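Long-range contacts in alpha-L-arabinofuranosidase B (Aspergillus kawachii, PDB 6SXT), which hydrolyses terminal non-reducing alpha-L-arabinofuranosyl residues from arabinoxylan, arabinan and related plant polysaccharides, degrading the side chains of hemicellulose: residues Gly53-Ala58 with Asn115-Tyr120; Val150-His155 with Thr289-Val294; Ser224-Thr229 with Tyr317-Leu322; Gly249-Tyr254 with Thr304-Gln309. One frame throughout, in Å; residues are numbered along the deposited sequence.

Contact 1 (Gly53-Ala58 with Asn115-Tyr120)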
loop_
_atom_site.group_PDB
_atom_site.type_symbol
_atom_site.label_atom_id
_atom_site.label_comp_id
_atom_site.label_asym_id
_atom_site.label_seq_id
_atom_site.Cartn_x
_atom_site.Cartn_y
_atom_site.Cartn_z
ATOM N N GLY A 53 5.287 -20.140 -13.350
ATOM C CA GLY A 53 6.393 -19.649 -12.545
ATOM C C GLY A 53 6.791 -18.237 -12.836
ATOM O O GLY A 53 7.799 -17.791 -12.321
ATOM N N GLY A 54 5.954 -17.534 -13.612
ATOM C CA GLY A 54 6.338 -16.243 -14.159
ATOM C C GLY A 54 5.719 -15.038 -13.464
ATOM O O GLY A 54 5.332 -15.067 -12.283
ATOM N N ILE A 55 5.615 -13.979 -14.240
ATOM C CA ILE A 55 5.228 -12.614 -13.784
ATOM C C ILE A 55 3.752 -12.377 -14.098
ATOM O O ILE A 55 3.271 -12.789 -15.157
ATOM C CB ILE A 55 6.123 -11.564 -14.456
ATOM C CG1 ILE A 55 7.607 -11.901 -14.304
ATOM C CG2 ILE A 55 5.837 -10.176 -13.927
ATOM C CD1 ILE A 55 8.056 -12.048 -12.871
ATOM N N ALA A 56 3.045 -11.681 -13.205
ATOM C CA ALA A 56 1.648 -11.323 -13.412
ATOM C C ALA A 56 1.406 -10.687 -14.777
ATOM O O ALA A 56 2.232 -9.876 -15.236
ATOM C CB ALA A 56 1.229 -10.345 -12.307
ATOM N N ASP A 57 0.230 -10.970 -15.331
ATOM C CA ASP A 57 -0.241 -10.383 -16.602
ATOM C C ASP A 57 -0.777 -8.973 -16.352
ATOM O O ASP A 57 -2.005 -8.736 -16.279
ATOM C CB ASP A 57 -1.310 -11.267 -17.220
ATOM C CG ASP A 57 -1.687 -10.899 -18.634
ATOM O OD1 ASP A 57 -1.219 -9.887 -19.111
ATOM O OD2 ASP A 57 -2.468 -11.736 -19.186
ATOM N N ALA A 58 0.124 -8.022 -16.161
ATOM C CA ALA A 58 -0.240 -6.621 -15.888
ATOM C C ALA A 58 -1.034 -6.026 -17.063
ATOM O O ALA A 58 -1.896 -5.184 -16.853
ATOM C CB ALA A 58 1.012 -5.834 -15.642
ATOM N N ASN A 115 12.379 -7.504 -13.681
ATOM C CA ASN A 115 13.283 -7.722 -14.854
ATOM C C ASN A 115 12.681 -7.090 -16.121
ATOM O O ASN A 115 12.673 -7.747 -17.212
ATOM C CB ASN A 115 13.507 -9.191 -15.067
ATOM C CG ASN A 115 14.789 -9.509 -15.850
ATOM O OD1 ASN A 115 15.613 -8.636 -16.146
ATOM N ND2 ASN A 115 14.896 -10.768 -16.201
ATOM N N GLY A 116 12.183 -5.885 -15.990
ATOM C CA GLY A 116 11.671 -5.051 -17.086
ATOM C C GLY A 116 10.220 -5.244 -17.463
ATOM O O GLY A 116 9.759 -4.475 -18.341
ATOM N N GLN A 117 9.498 -6.177 -16.858
ATOM C CA GLN A 117 8.087 -6.452 -17.146
ATOM C C GLN A 117 7.250 -5.792 -16.048
ATOM O O GLN A 117 7.517 -6.010 -14.855
ATOM C CB GLN A 117 7.918 -7.974 -17.233
ATOM C CG GLN A 117 6.541 -8.388 -17.667
ATOM C CD GLN A 117 6.420 -9.878 -17.993
ATOM O OE1 GLN A 117 5.308 -10.374 -17.834
ATOM N NE2 GLN A 117 7.494 -10.515 -18.458
ATOM N N LYS A 118 6.240 -5.029 -16.440
ATOM C CA LYS A 118 5.384 -4.319 -15.475
ATOM C C LYS A 118 4.587 -5.305 -14.623
ATOM O O LYS A 118 4.151 -6.376 -15.067
ATOM C CB LYS A 118 4.441 -3.338 -16.187
ATOM C CG LYS A 118 3.938 -2.242 -15.253
ATOM C CD LYS A 118 3.139 -1.177 -15.969
ATOM C CE LYS A 118 2.666 -0.146 -15.003
ATOM N NZ LYS A 118 1.980 0.914 -15.732
ATOM N N ALA A 119 4.432 -4.947 -13.353
ATOM C CA ALA A 119 3.524 -5.633 -12.440
ATOM C C ALA A 119 3.078 -4.641 -11.390
ATOM O O ALA A 119 3.607 -3.510 -11.325
ATOM C CB ALA A 119 4.201 -6.820 -11.787
ATOM N N TYR A 120 2.118 -5.069 -10.586
ATOM C CA TYR A 120 1.459 -4.190 -9.591
ATOM C C TYR A 120 1.511 -4.814 -8.214
ATOM O O TYR A 120 1.098 -5.979 -8.067
ATOM C CB TYR A 120 0.014 -3.983 -10.027
ATOM C CG TYR A 120 -0.116 -3.156 -11.275
ATOM C CD1 TYR A 120 0.136 -1.785 -11.250
ATOM C CD2 TYR A 120 -0.439 -3.741 -12.503
ATOM C CE1 TYR A 120 -0.016 -1.002 -12.387
ATOM C CE2 TYR A 120 -0.611 -2.964 -13.640
ATOM C CZ TYR A 120 -0.389 -1.590 -13.588
ATOM O OH TYR A 120 -0.497 -0.848 -14.732
HETATM O O HOH W 1 3.627 -8.272 -16.779
#
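Gln117 sets its CG anti to the backbone N (chi1 -174°) and runs on extended (chi2 170°), a shape that lays its amide alongside Ile55; Tyr120, with CG anti to its own carbonyl carbon (chi1 -69°), brings its ring beside Ala58. The contact belongs to the beta-sandwich catalytic domain of the concanavalin-like clan: the loop leading into helix 58-64 lies against strand 117-124 of the large antiparallel sheet. The Gln117 and Ile55 side chains run antiparallel, side by side. With Ile55 in one of its two modelled conformers, OE1 of Gln117 comes 3.7 Å from CB of Ile55, a van der Waals contact of the amide oxygen with the branched carbon. Ala58 points its methyl at the strand. Its CB sits 3.2 Å from O of Lys118, which is tight, and 3.9 Å from CE2 of Tyr120, meeting that ring obliquely. Asp57 holds the N-cap position, its OD1 accepting from N of Ala60; this cap fixes the start of the helix, whose first residue, Ala58, is the one touching the strand. At the far end of the Tyr120 ring the hydroxyl bonds to Asp62 on the same helix and takes a weak bond from NZ of Lys118. A water lies 2.6 Å from O of Ala56 and 2.6 Å from O of Lys118, placed to donate to each, though with other acceptors near it its protons may be shared.

Contact 2 (Val150-His155 with Thr289-Val294)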
loop_
_atom_site.group_PDB
_atom_site.type_symbol
_atom_site.label_atom_id
_atom_site.label_comp_id
_atom_site.label_asym_id
_atom_site.label_seq_id
_atom_site.Cartn_x
_atom_site.Cartn_y
_atom_site.Cartn_z
ATOM N N VAL A 150 8.386 -8.886 0.729
ATOM C CA VAL A 150 9.099 -7.787 0.035
ATOM C C VAL A 150 8.163 -6.584 0.077
ATOM O O VAL A 150 6.995 -6.671 -0.385
ATOM C CB VAL A 150 9.482 -8.143 -1.408
ATOM C CG1 VAL A 150 10.057 -6.932 -2.138
ATOM C CG2 VAL A 150 10.452 -9.330 -1.430
ATOM N N LEU A 151 8.642 -5.510 0.677
ATOM C CA LEU A 151 7.869 -4.295 0.992
ATOM C C LEU A 151 8.582 -3.065 0.429
ATOM O O LEU A 151 9.741 -3.106 0.066
ATOM C CB LEU A 151 7.743 -4.157 2.520
ATOM C CG LEU A 151 7.252 -5.396 3.270
ATOM C CD1 LEU A 151 7.300 -5.133 4.792
ATOM C CD2 LEU A 151 5.840 -5.760 2.843
ATOM N N ASP A 152 7.838 -1.975 0.370
ATOM C CA ASP A 152 8.373 -0.630 0.015
ATOM C C ASP A 152 8.937 -0.033 1.289
ATOM O O ASP A 152 8.169 0.368 2.167
ATOM C CB ASP A 152 7.287 0.240 -0.638
ATOM C CG ASP A 152 7.741 1.632 -1.017
ATOM O OD1 ASP A 152 8.862 2.018 -0.584
ATOM O OD2 ASP A 152 6.996 2.316 -1.731
ATOM N N GLY A 153 10.254 0.041 1.420
ATOM C CA GLY A 153 10.834 0.596 2.637
ATOM C C GLY A 153 10.617 2.086 2.813
ATOM O O GLY A 153 10.971 2.610 3.871
ATOM N N THR A 154 10.052 2.781 1.843
ATOM C CA THR A 154 9.801 4.232 1.885
ATOM C C THR A 154 8.326 4.521 2.148
ATOM O O THR A 154 7.975 5.720 2.296
ATOM C CB THR A 154 10.286 4.953 0.623
ATOM O OG1 THR A 154 9.403 4.688 -0.459
ATOM C CG2 THR A 154 11.699 4.563 0.308
ATOM N N HIS A 155 7.436 3.514 2.142
ATOM C CA HIS A 155 5.986 3.735 2.311
ATOM C C HIS A 155 5.571 3.205 3.669
ATOM O O HIS A 155 5.509 2.002 3.826
ATOM C CB HIS A 155 5.193 3.052 1.175
ATOM C CG HIS A 155 3.735 3.285 1.265
ATOM N ND1 HIS A 155 2.812 2.366 0.813
ATOM C CD2 HIS A 155 3.023 4.357 1.729
ATOM C CE1 HIS A 155 1.602 2.850 1.012
ATOM N NE2 HIS A 155 1.688 4.088 1.599
ATOM N N THR A 289 3.350 -0.968 1.561
ATOM C CA THR A 289 3.148 -1.641 0.293
ATOM C C THR A 289 3.724 -3.045 0.369
ATOM O O THR A 289 4.896 -3.195 0.756
ATOM C CB THR A 289 3.843 -0.918 -0.869
ATOM O OG1 THR A 289 3.295 0.395 -0.989
ATOM C CG2 THR A 289 3.663 -1.630 -2.189
ATOM N N PHE A 290 2.935 -4.002 -0.066
ATOM C CA PHE A 290 3.297 -5.431 -0.102
ATOM C C PHE A 290 3.404 -5.888 -1.545
ATOM O O PHE A 290 2.472 -5.653 -2.348
ATOM C CB PHE A 290 2.227 -6.240 0.625
ATOM C CG PHE A 290 2.383 -7.736 0.614
ATOM C CD1 PHE A 290 3.005 -8.388 1.653
ATOM C CD2 PHE A 290 1.820 -8.498 -0.401
ATOM C CE1 PHE A 290 3.087 -9.770 1.716
ATOM C CE2 PHE A 290 1.919 -9.891 -0.365
ATOM C CZ PHE A 290 2.546 -10.527 0.704
ATOM N N TYR A 291 4.518 -6.532 -1.887
ATOM C CA TYR A 291 4.694 -7.073 -3.263
ATOM C C TYR A 291 4.559 -8.605 -3.271
ATOM O O TYR A 291 3.982 -9.166 -4.221
ATOM C CB TYR A 291 6.077 -6.654 -3.786
ATOM C CG TYR A 291 6.205 -5.157 -3.947
ATOM C CD1 TYR A 291 5.572 -4.455 -4.958
ATOM C CD2 TYR A 291 6.983 -4.421 -3.073
ATOM C CE1 TYR A 291 5.701 -3.084 -5.105
ATOM C CE2 TYR A 291 7.103 -3.061 -3.208
ATOM C CZ TYR A 291 6.481 -2.381 -4.215
ATOM O OH TYR A 291 6.638 -1.023 -4.364
ATOM N N GLU A 292 5.184 -9.296 -2.329
ATOM C CA GLU A 292 5.159 -10.756 -2.242
ATOM C C GLU A 292 5.489 -11.171 -0.816
ATOM O O GLU A 292 6.156 -10.396 -0.104
ATOM C CB GLU A 292 6.142 -11.416 -3.228
ATOM C CG GLU A 292 7.605 -11.065 -2.989
ATOM C CD GLU A 292 8.554 -11.721 -3.986
ATOM O OE1 GLU A 292 8.553 -11.254 -5.130
ATOM O OE2 GLU A 292 9.185 -12.733 -3.632
ATOM N N GLY A 293 5.061 -12.354 -0.445
ATOM C CA GLY A 293 5.440 -12.872 0.868
ATOM C C GLY A 293 4.871 -14.259 1.059
ATOM O O GLY A 293 3.980 -14.686 0.318
ATOM N N VAL A 294 5.389 -14.920 2.086
ATOM C CA VAL A 294 4.954 -16.280 2.422
ATOM C C VAL A 294 4.951 -16.462 3.932
ATOM O O VAL A 294 5.638 -15.732 4.646
ATOM C CB VAL A 294 5.804 -17.359 1.770
ATOM C CG1 VAL A 294 6.036 -17.185 0.275
ATOM C CG2 VAL A 294 7.113 -17.557 2.517
HETATM O O HOH W 2 5.834 -0.891 3.028
HETATM O O HOH W 3 4.732 1.537 -2.879
#
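OG1 of Thr289 is gripped twice: by ND1 of His155 at 2.7 Å, near the plane of the imidazole, and by a water at 2.6 Å that also donates to OD2 of Asp152. A chi1 of -61° keeps this hydroxyl beside the threonine's own backbone N and turned to the histidine, whose ring is stacked on Phe123. The turn carrying His155 is itself braced: N of Thr154 gives OD1 of Asp152 the bond of an Asx turn, and OG1 of Thr154 adds a second. Behind it the strands pair, N of Asp152 reaching O of Thr289 at 3.2 Å. Leu151 and Phe290 form a non-hydrogen-bonded pair, CD2 of the leucine 4.0 Å from CD1 of the ring. Val150 faces two residues at once: its O takes a 2.9 Å bond from N of Tyr291, and its N gives one of 2.8 Å to O of Glu292. CG2 of Val150 also packs on CG of Glu292 at 3.7 Å. N of Glu292 is buried without a partner, 3.8 Å above the Phe290 ring plane and offset toward its rim. Strands 145-152 and 288-296 are thus antiparallel neighbours in the large sheet of the concanavalin-like catalytic domain, with an irregularity at Tyr291 (psi -45°) and Glu292 that resembles a classic beta bulge.

Contact 3 (Ser224-Thr229 with Tyr317-Leu322); sequences SYRFVT and YVVGSL. With ACT (acetate ion), chain H.
This is a packing contact, aromatic and aliphatic, between residues 226-227 at the near end of strand 227-235 and the short strand 317-319, close to where the catalytic region gives way to the arabinose-binding domain. The two strands are not paired side by side: their axes stay 9.2 Å apart, and side chains fill the gap. Phe227 is the main piece. CB of Tyr317 sits 3.8 Å from the centroid of its ring and only 6° off the ring normal, a CH-pi contact squarely over one face. The tyrosine ring itself meets Phe227 obliquely, CD2 lying 3.9 Å from CE1. At the Phe227 edge, near the ring plane, N of Val319 comes 3.6 Å from CZ. Over the face turned away from Tyr317, NH1 of Arg226 lies offset toward the rim. In the beta-sandwich of the catalytic domain both strands belong to the same curled antiparallel sheet, and Tyr291 of strand 288-296 packs its ring against Phe227 and Tyr317 alike. The Tyr317 hydroxyl goes on to Glu292 and Thr22. Bent at chi2 (58°), the Arg226 side chain turns its guanidinium so that CG2 of Val319, in one of two modelled conformers, rests over a face, 3.5 Å from NE. An acetate, probably from the crystallisation liquor, meets the same guanidinium at its edge in a two-pronged grip. NE binds OXT and NH2 binds O, the latter bond 2.9 Å long and almost straight at 176°.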
loop_
_atom_site.group_PDB
_atom_site.type_symbol
_atom_site.label_atom_id
_atom_site.label_comp_id
_atom_site.label_asym_id
_atom_site.label_seq_id
_atom_site.Cartn_x
_atom_site.Cartn_y
_atom_site.Cartn_z
ATOM N N SER A 224 16.795 1.783 4.784
ATOM C CA SER A 224 16.933 2.780 3.700
ATOM C C SER A 224 17.030 2.019 2.382
ATOM O O SER A 224 17.950 2.376 1.593
ATOM C CB SER A 224 18.112 3.696 3.902
ATOM O OG SER A 224 19.237 2.944 4.325
ATOM N N TYR A 225 16.143 1.020 2.201
ATOM C CA TYR A 225 15.945 0.437 0.860
ATOM C C TYR A 225 14.560 0.699 0.335
ATOM O O TYR A 225 13.526 0.536 0.983
ATOM C CB TYR A 225 16.209 -1.051 0.883
ATOM C CG TYR A 225 17.462 -1.478 1.596
ATOM C CD1 TYR A 225 18.708 -0.990 1.288
ATOM C CD2 TYR A 225 17.312 -2.404 2.599
ATOM C CE1 TYR A 225 19.821 -1.449 2.002
ATOM C CE2 TYR A 225 18.402 -2.893 3.285
ATOM C CZ TYR A 225 19.651 -2.417 2.971
ATOM O OH TYR A 225 20.637 -2.979 3.757
ATOM N N ARG A 226 14.499 1.044 -0.952
ATOM C CA ARG A 226 13.218 1.203 -1.632
ATOM C C ARG A 226 12.451 -0.127 -1.686
ATOM O O ARG A 226 11.222 -0.115 -1.546
ATOM C CB ARG A 226 13.422 1.782 -3.027
ATOM C CG ARG A 226 12.135 1.863 -3.825
ATOM C CD ARG A 226 11.038 2.684 -3.175
ATOM N NE ARG A 226 9.839 2.841 -3.974
ATOM C CZ ARG A 226 8.945 1.868 -4.205
ATOM N NH1 ARG A 226 9.126 0.674 -3.638
ATOM N NH2 ARG A 226 7.938 2.095 -5.037
ATOM N N PHE A 227 13.116 -1.223 -1.915
ATOM C CA PHE A 227 12.531 -2.568 -1.835
ATOM C C PHE A 227 13.274 -3.296 -0.723
ATOM O O PHE A 227 14.523 -3.483 -0.802
ATOM C CB PHE A 227 12.661 -3.325 -3.151
ATOM C CG PHE A 227 11.931 -2.651 -4.271
ATOM C CD1 PHE A 227 10.583 -2.881 -4.477
ATOM C CD2 PHE A 227 12.619 -1.851 -5.164
ATOM C CE1 PHE A 227 9.916 -2.221 -5.500
ATOM C CE2 PHE A 227 11.967 -1.237 -6.219
ATOM C CZ PHE A 227 10.618 -1.416 -6.369
ATOM N N VAL A 228 12.550 -3.690 0.314
ATOM C CA VAL A 228 13.144 -4.361 1.482
ATOM C C VAL A 228 12.648 -5.783 1.550
ATOM O O VAL A 228 11.432 -6.028 1.431
ATOM C CB VAL A 228 12.946 -3.568 2.779
ATOM C CG1 VAL A 228 11.518 -3.337 3.122
ATOM C CG2 VAL A 228 13.671 -4.260 3.936
ATOM N N THR A 229 13.565 -6.732 1.744
ATOM C CA THR A 229 13.193 -8.101 2.128
ATOM C C THR A 229 13.192 -8.174 3.637
ATOM O O THR A 229 14.256 -7.978 4.229
ATOM C CB THR A 229 14.128 -9.167 1.593
ATOM O OG1 THR A 229 14.209 -9.010 0.166
ATOM C CG2 THR A 229 13.620 -10.542 1.918
ATOM N N TYR A 317 13.348 -6.311 -9.038
ATOM C CA TYR A 317 12.369 -5.256 -8.714
ATOM C C TYR A 317 12.970 -3.881 -8.989
ATOM O O TYR A 317 14.080 -3.569 -8.506
ATOM C CB TYR A 317 11.974 -5.308 -7.237
ATOM C CG TYR A 317 10.875 -6.275 -6.862
ATOM C CD1 TYR A 317 11.138 -7.566 -6.515
ATOM C CD2 TYR A 317 9.552 -5.872 -6.884
ATOM C CE1 TYR A 317 10.123 -8.469 -6.198
ATOM C CE2 TYR A 317 8.533 -6.761 -6.599
ATOM C CZ TYR A 317 8.811 -8.058 -6.210
ATOM O OH TYR A 317 7.776 -8.907 -5.918
ATOM N N VAL A 318 12.233 -3.088 -9.716
ATOM C CA VAL A 318 12.526 -1.676 -10.021
ATOM C C VAL A 318 11.225 -0.897 -9.911
ATOM O O VAL A 318 10.155 -1.391 -10.284
ATOM C CB VAL A 318 13.182 -1.515 -11.402
ATOM C CG1 VAL A 318 13.431 -0.037 -11.719
ATOM C CG2 VAL A 318 14.446 -2.353 -11.494
ATOM N N VAL A 319 11.315 0.344 -9.443
ATOM C CA VAL A 319 10.152 1.252 -9.391
ATOM C C VAL A 319 9.546 1.380 -10.788
ATOM O O VAL A 319 10.299 1.520 -11.766
ATOM C CB VAL A 319 10.583 2.596 -8.785
ATOM C CG1 VAL A 319 9.581 3.672 -9.054
ATOM C CG2 VAL A 319 10.813 2.438 -7.290
ATOM N N GLY A 320 8.225 1.298 -10.872
ATOM C CA GLY A 320 7.473 1.464 -12.102
ATOM C C GLY A 320 6.940 2.886 -12.264
ATOM O O GLY A 320 7.044 3.692 -11.329
ATOM N N SER A 321 6.391 3.197 -13.419
ATOM C CA SER A 321 5.808 4.549 -13.644
ATOM C C SER A 321 4.463 4.670 -12.932
ATOM O O SER A 321 3.552 3.858 -13.160
ATOM C CB SER A 321 5.661 4.807 -15.114
ATOM O OG SER A 321 5.021 6.070 -15.292
ATOM N N LEU A 322 4.298 5.743 -12.170
ATOM C CA LEU A 322 3.021 6.110 -11.542
ATOM C C LEU A 322 2.169 7.031 -12.438
ATOM O O LEU A 322 1.046 7.327 -12.030
ATOM C CB LEU A 322 3.347 6.881 -10.252
ATOM C CG LEU A 322 3.696 5.975 -9.073
ATOM C CD1 LEU A 322 4.489 6.706 -8.036
ATOM C CD2 LEU A 322 2.458 5.330 -8.452
HETATM C C ACT H . 8.668 5.555 -6.111
HETATM O O ACT H . 7.562 4.720 -6.285
HETATM O OXT ACT H . 9.658 5.498 -5.137
HETATM C CH3 ACT H . 8.903 6.559 -7.268
#

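Contact 4 (Gly249-Tyr254 with Thr304-Gln309); sequences GSLSTY and TENSVQ. With EDO (1,2-ethanediol), chain P.
Helix 302-315 flanks the beta-sandwich of the catalytic domain, and here it lies against residues 249-251, on the strand that pairs with strand 238-245. Leu251 is the side chain that fits the two together. It points at the helix and lies across the Glu305 side chain, nearly perpendicular to it, its CD1 ending 3.8 Å from CB of Glu305 and 3.9 Å from CB of Gln309, one turn further on. With CG anti to the leucine's carbonyl carbon, chi1 -72° directs the branch at the helix, so that CD1 rests against both CB atoms. The same CD1 comes within 3.5 Å of O of Glu305, a carbonyl already engaged inside the helix by N of Gln309. Beyond CB, Glu305 leaves the leucine: its OE1 makes salt bridges with Lys233 and Arg242. Gln309, bent at chi2 (66°), brings its CG to 3.5 Å from O of Gly249, at the corner of the strand. A water also bridges the two segments: it donates to OD1 of Asn306, which is bonded to NH2 of Arg242 as well, at 2.8 Å, and accepts from N of Leu251 at 2.8 Å.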
loop_
_atom_site.group_PDB
_atom_site.type_symbol
_atom_site.label_atom_id
_atom_site.label_comp_id
_atom_site.label_asym_id
_atom_site.label_seq_id
_atom_site.Cartn_x
_atom_site.Cartn_y
_atom_site.Cartn_z
ATOM N N GLY A 249 22.178 -7.924 -3.066
ATOM C CA GLY A 249 22.966 -8.389 -1.914
ATOM C C GLY A 249 22.198 -9.333 -1.027
ATOM O O GLY A 249 21.218 -9.989 -1.455
ATOM N N SER A 250 22.649 -9.452 0.231
ATOM C CA SER A 250 22.245 -10.569 1.102
ATOM C C SER A 250 21.430 -10.048 2.292
ATOM O O SER A 250 21.394 -8.851 2.531
ATOM C CB SER A 250 23.489 -11.391 1.516
ATOM O OG SER A 250 24.478 -10.515 1.961
ATOM N N LEU A 251 20.812 -11.014 2.975
ATOM C CA LEU A 251 20.171 -10.793 4.291
ATOM C C LEU A 251 21.251 -10.596 5.349
ATOM O O LEU A 251 22.266 -11.328 5.338
ATOM C CB LEU A 251 19.325 -11.991 4.668
ATOM C CG LEU A 251 18.031 -12.137 3.871
ATOM C CD1 LEU A 251 17.481 -13.562 3.957
ATOM C CD2 LEU A 251 16.974 -11.158 4.294
ATOM N N SER A 252 20.999 -9.671 6.248
ATOM C CA SER A 252 21.770 -9.519 7.503
ATOM C C SER A 252 20.827 -9.842 8.650
ATOM O O SER A 252 19.588 -9.634 8.533
ATOM C CB SER A 252 22.320 -8.179 7.644
ATOM O OG SER A 252 23.284 -7.945 6.629
ATOM N N THR A 253 21.367 -10.367 9.744
ATOM C CA THR A 253 20.554 -10.741 10.897
ATOM C C THR A 253 20.587 -9.604 11.912
ATOM O O THR A 253 21.686 -9.219 12.355
ATOM C CB THR A 253 21.005 -12.083 11.465
ATOM O OG1 THR A 253 20.848 -13.062 10.444
ATOM C CG2 THR A 253 20.215 -12.426 12.704
ATOM N N TYR A 254 19.437 -9.055 12.249
ATOM C CA TYR A 254 19.421 -7.949 13.228
ATOM C C TYR A 254 18.910 -8.404 14.587
ATOM O O TYR A 254 19.223 -7.704 15.584
ATOM C CB TYR A 254 18.715 -6.747 12.623
ATOM C CG TYR A 254 19.418 -6.291 11.382
ATOM C CD1 TYR A 254 20.697 -5.776 11.463
ATOM C CD2 TYR A 254 18.810 -6.368 10.138
ATOM C CE1 TYR A 254 21.369 -5.348 10.336
ATOM C CE2 TYR A 254 19.489 -5.957 8.998
ATOM C CZ TYR A 254 20.762 -5.436 9.101
ATOM O OH TYR A 254 21.483 -4.979 8.031
ATOM N N THR A 304 18.436 -21.456 3.710
ATOM C CA THR A 304 17.180 -21.480 2.901
ATOM C C THR A 304 16.782 -20.042 2.626
ATOM O O THR A 304 16.505 -19.694 1.489
ATOM C CB THR A 304 16.089 -22.213 3.653
ATOM O OG1 THR A 304 16.446 -23.601 3.732
ATOM C CG2 THR A 304 14.716 -22.060 3.048
ATOM N N GLU A 305 16.735 -19.204 3.654
ATOM C CA GLU A 305 16.402 -17.783 3.454
ATOM C C GLU A 305 17.381 -17.080 2.526
ATOM O O GLU A 305 16.967 -16.256 1.713
ATOM C CB GLU A 305 16.355 -17.078 4.796
ATOM C CG GLU A 305 15.164 -17.515 5.616
ATOM C CD GLU A 305 15.236 -16.951 7.024
ATOM O OE1 GLU A 305 16.382 -16.842 7.562
ATOM O OE2 GLU A 305 14.167 -16.607 7.586
ATOM N N ASN A 306 18.679 -17.378 2.629
ATOM C CA ASN A 306 19.665 -16.749 1.742
ATOM C C ASN A 306 19.345 -17.111 0.280
ATOM O O ASN A 306 19.498 -16.249 -0.569
ATOM C CB ASN A 306 21.072 -17.206 2.108
ATOM C CG ASN A 306 21.546 -16.703 3.466
ATOM O OD1 ASN A 306 21.019 -15.724 4.013
ATOM N ND2 ASN A 306 22.603 -17.368 3.995
ATOM N N SER A 307 18.940 -18.333 0.035
ATOM C CA SER A 307 18.601 -18.798 -1.338
ATOM C C SER A 307 17.359 -18.030 -1.803
ATOM O O SER A 307 17.275 -17.655 -2.974
ATOM C CB SER A 307 18.412 -20.283 -1.422
ATOM O OG SER A 307 19.699 -20.915 -1.269
ATOM N N VAL A 308 16.368 -17.893 -0.925
ATOM C CA VAL A 308 15.154 -17.080 -1.241
ATOM C C VAL A 308 15.554 -15.652 -1.605
ATOM O O VAL A 308 15.074 -15.085 -2.599
ATOM C CB VAL A 308 14.162 -17.116 -0.071
ATOM C CG1 VAL A 308 13.032 -16.116 -0.293
ATOM C CG2 VAL A 308 13.619 -18.520 0.103
ATOM N N GLN A 309 16.447 -15.016 -0.828
ATOM C CA GLN A 309 16.892 -13.637 -1.085
ATOM C C GLN A 309 17.614 -13.553 -2.442
ATOM O O GLN A 309 17.364 -12.616 -3.167
ATOM C CB GLN A 309 17.746 -13.111 0.070
ATOM C CG GLN A 309 18.522 -11.872 -0.267
ATOM C CD GLN A 309 17.743 -10.619 -0.550
ATOM O OE1 GLN A 309 18.319 -9.593 -0.985
ATOM N NE2 GLN A 309 16.487 -10.645 -0.238
HETATM C C1 EDO P . 20.302 -5.810 19.048
HETATM O O1 EDO P . 20.450 -4.669 19.909
HETATM C C2 EDO P . 19.021 -6.611 18.998
HETATM O O2 EDO P . 18.112 -6.593 17.799
HETATM O O HOH W 4 21.008 -13.632 2.103
#

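How the contacts relate
All four contacts reach the same large antiparallel sheet of the catalytic domain. Contacts 2 and 3 are the most intimate, with centres about 9 Å apart; strands 145-152 and 227-235 are neighbours, N of Val228 lying 2.9 Å from O of Leu151, and OE1 of Glu292 comes 2.6 Å from OH of Tyr317. Contact 4 is nested in the loop that contact 3 closes, and CG2 of Thr229 touches CD2 of Leu251 at 4.2 Å. Contact 1 is centred about 14 Å from contact 3 and about 23 Å from contact 4. None supplies a residue to the inhibitor pocket around Glu205 and Asp281. Contact 2 comes toward the arabinose-binding domain: the side chain of His155 is about 10 Å from that of substrate-binding His400.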